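Local coordinates for protein tRNA-5-methyluridine(54) 2-sulfurtransferase (Pyrococcus horikoshii, PDB 3VRH) that catalyses the ATP-dependent 2-thiolation of 5-methyluridine 54 in the T loop of tRNAs, a modification that stabilises them thermally in thermophilic microorganisms, at residues Lys273-Pro278 against Ala285-Trp290. Sequence-based numbering, arbitrary orientation.
Sequences KICRMP and AFCKFW. With ZN (zinc ion), chain C.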
loop_
_atom_site.group_PDB
_atom_site.type_symbol
_atom_site.label_atom_id
_atom_site.label_comp_id
_atom_site.label_asym_id
_atom_site.label_seq_id
_atom_site.Cartn_x
_atom_site.Cartn_y
_atom_site.Cartn_z
ATOM N N LYS A 273 -36.352 9.112 4.071
ATOM C CA LYS A 273 -37.658 9.737 4.300
ATOM C C LYS A 273 -38.065 10.695 3.185
ATOM O O LYS A 273 -39.183 11.228 3.185
ATOM C CB LYS A 273 -37.678 10.496 5.639
ATOM C CG LYS A 273 -37.480 9.611 6.872
ATOM C CD LYS A 273 -37.854 10.323 8.168
ATOM C CE LYS A 273 -38.008 9.314 9.309
ATOM N NZ LYS A 273 -38.393 9.940 10.615
ATOM N N ILE A 274 -37.155 10.934 2.247
ATOM C CA ILE A 274 -37.437 11.864 1.159
ATOM C C ILE A 274 -37.605 11.157 -0.179
ATOM O O ILE A 274 -38.587 11.380 -0.883
ATOM C CB ILE A 274 -36.356 12.960 1.038
ATOM C CG1 ILE A 274 -36.351 13.825 2.290
ATOM C CG2 ILE A 274 -36.625 13.844 -0.171
ATOM C CD1 ILE A 274 -37.714 14.344 2.656
ATOM N N CYS A 275 -36.654 10.292 -0.515
ATOM C CA CYS A 275 -36.604 9.711 -1.848
ATOM C C CYS A 275 -36.709 8.199 -1.787
ATOM O O CYS A 275 -36.797 7.533 -2.824
ATOM C CB CYS A 275 -35.290 10.093 -2.531
ATOM S SG CYS A 275 -33.846 9.163 -1.883
ATOM N N ARG A 276 -36.670 7.667 -0.568
ATOM C CA ARG A 276 -36.835 6.237 -0.316
ATOM C C ARG A 276 -35.716 5.371 -0.869
ATOM O O ARG A 276 -35.869 4.158 -0.992
ATOM C CB ARG A 276 -38.189 5.737 -0.826
ATOM C CG ARG A 276 -39.395 6.205 0.002
ATOM C CD ARG A 276 -40.664 5.627 -0.597
ATOM N NE ARG A 276 -40.463 5.481 -2.034
ATOM C CZ ARG A 276 -40.905 6.332 -2.953
ATOM N NH1 ARG A 276 -41.628 7.396 -2.605
ATOM N NH2 ARG A 276 -40.627 6.104 -4.228
ATOM N N MET A 277 -34.592 5.991 -1.205
ATOM C CA MET A 277 -33.419 5.231 -1.616
ATOM C C MET A 277 -32.624 4.940 -0.349
ATOM O O MET A 277 -32.756 5.672 0.628
ATOM C CB MET A 277 -32.597 6.017 -2.646
ATOM C CG MET A 277 -33.386 6.342 -3.925
ATOM S SD MET A 277 -34.061 4.875 -4.721
ATOM C CE MET A 277 -32.586 4.097 -5.367
ATOM N N PRO A 278 -31.828 3.856 -0.350
ATOM C CA PRO A 278 -31.123 3.391 0.855
ATOM C C PRO A 278 -30.473 4.523 1.625
ATOM O O PRO A 278 -29.868 5.422 1.040
ATOM C CB PRO A 278 -30.052 2.437 0.310
ATOM C CG PRO A 278 -30.354 2.278 -1.196
ATOM C CD PRO A 278 -31.680 2.908 -1.465
ATOM N N ALA A 285 -27.762 10.921 2.547
ATOM C CA ALA A 285 -26.654 11.854 2.358
ATOM C C ALA A 285 -26.951 12.854 1.242
ATOM O O ALA A 285 -26.860 14.068 1.448
ATOM C CB ALA A 285 -25.364 11.092 2.062
ATOM N N PHE A 286 -27.313 12.328 0.075
ATOM C CA PHE A 286 -27.667 13.159 -1.075
ATOM C C PHE A 286 -28.716 14.180 -0.677
ATOM O O PHE A 286 -28.500 15.378 -0.823
ATOM C CB PHE A 286 -28.194 12.283 -2.205
ATOM C CG PHE A 286 -28.530 13.039 -3.470
ATOM C CD1 PHE A 286 -27.547 13.301 -4.420
ATOM C CD2 PHE A 286 -29.826 13.464 -3.717
ATOM C CE1 PHE A 286 -27.843 13.968 -5.584
ATOM C CE2 PHE A 286 -30.134 14.142 -4.889
ATOM C CZ PHE A 286 -29.142 14.396 -5.824
ATOM N N CYS A 287 -29.836 13.696 -0.140
ATOM C CA CYS A 287 -30.948 14.558 0.256
ATOM C C CYS A 287 -30.589 15.596 1.305
ATOM O O CYS A 287 -31.047 16.740 1.234
ATOM C CB CYS A 287 -32.113 13.719 0.762
ATOM S SG CYS A 287 -33.099 13.087 -0.570
ATOM N N LYS A 288 -29.792 15.201 2.294
ATOM C CA LYS A 288 -29.369 16.165 3.308
ATOM C C LYS A 288 -28.456 17.230 2.705
ATOM O O LYS A 288 -28.635 18.424 2.953
ATOM C CB LYS A 288 -28.703 15.478 4.512
ATOM C CG LYS A 288 -29.673 14.665 5.362
ATOM C CD LYS A 288 -28.993 13.963 6.536
ATOM C CE LYS A 288 -28.848 14.900 7.731
ATOM N NZ LYS A 288 -28.143 14.246 8.874
ATOM N N PHE A 289 -27.485 16.804 1.903
ATOM C CA PHE A 289 -26.558 17.758 1.300
ATOM C C PHE A 289 -27.292 18.767 0.428
ATOM O O PHE A 289 -27.066 19.968 0.529
ATOM C CB PHE A 289 -25.465 17.051 0.484
ATOM C CG PHE A 289 -24.575 18.003 -0.258
ATOM C CD1 PHE A 289 -23.493 18.594 0.378
ATOM C CD2 PHE A 289 -24.838 18.338 -1.585
ATOM C CE1 PHE A 289 -22.673 19.488 -0.291
ATOM C CE2 PHE A 289 -24.025 19.232 -2.268
ATOM C CZ PHE A 289 -22.932 19.808 -1.615
ATOM N N TRP A 290 -28.173 18.268 -0.435
ATOM C CA TRP A 290 -28.864 19.126 -1.389
ATOM C C TRP A 290 -30.065 19.847 -0.756
ATOM O O TRP A 290 -30.664 20.746 -1.368
ATOM C CB TRP A 290 -29.243 18.330 -2.667
ATOM C CG TRP A 290 -28.039 18.092 -3.531
ATOM C CD1 TRP A 290 -27.354 16.923 -3.692
ATOM C CD2 TRP A 290 -27.321 19.082 -4.285
ATOM N NE1 TRP A 290 -26.271 17.118 -4.524
ATOM C CE2 TRP A 290 -26.235 18.433 -4.902
ATOM C CE3 TRP A 290 -27.501 20.451 -4.502
ATOM C CZ2 TRP A 290 -25.335 19.106 -5.721
ATOM C CZ3 TRP A 290 -26.608 21.120 -5.317
ATOM C CH2 TRP A 290 -25.536 20.448 -5.914
HETATM ZN ZN ZN C . -32.859 10.703 -0.069
#
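Cys275 and Cys287 reach toward each other and share one zinc ion, so that a loop and the first turn of helix 285-290 are joined through metal, a worked example of how zinc can stand in for a hydrophobic core in a small module. Cys275 SG lies 2.6 Å from zinc and Cys287 SG 2.5 Å from zinc. The S-Zn-S angle of about 114° is close to tetrahedral. Cys272 and Cys284 complete the four-cysteine site; Cys272 with Cys275 and Cys284 with Cys287 each form a CxxC pair. In Cys287 the sulfur stands anti to the carbonyl carbon, beside the backbone N (chi1 -82°), which swings it off the helix to the metal. A hydrogen bond from Met277 N to Cys275 SG, 3.3 Å long at a fairly straight 156°, is doubtful because the position of that sulfur is less certain.

Direct apolar contact is slight. The CG2 branch of Ile274, anti to the backbone N, lies against the metal-bound Cys287 SG at 3.6 Å, and Ile274 CB is equally near that sulfur, while the CB atoms of Ile274 and Cys287 approach to 4.3 Å. Only 109 Å² is buried between the two segments, consistent with the metal bonds doing most of the joining.

This zinc-binding module follows helix 245-256 in the chain and packs against helix 127-145 of the PP-loop domain: Cys275 touches Tyr137, whose ring also stacks on Phe286, Met277 meets Asn140 and Tyr144, Trp290 NE1 hydrogen-bonds Thr134, and Leu114 of helix 110-114 receives Phe286 and Trp290.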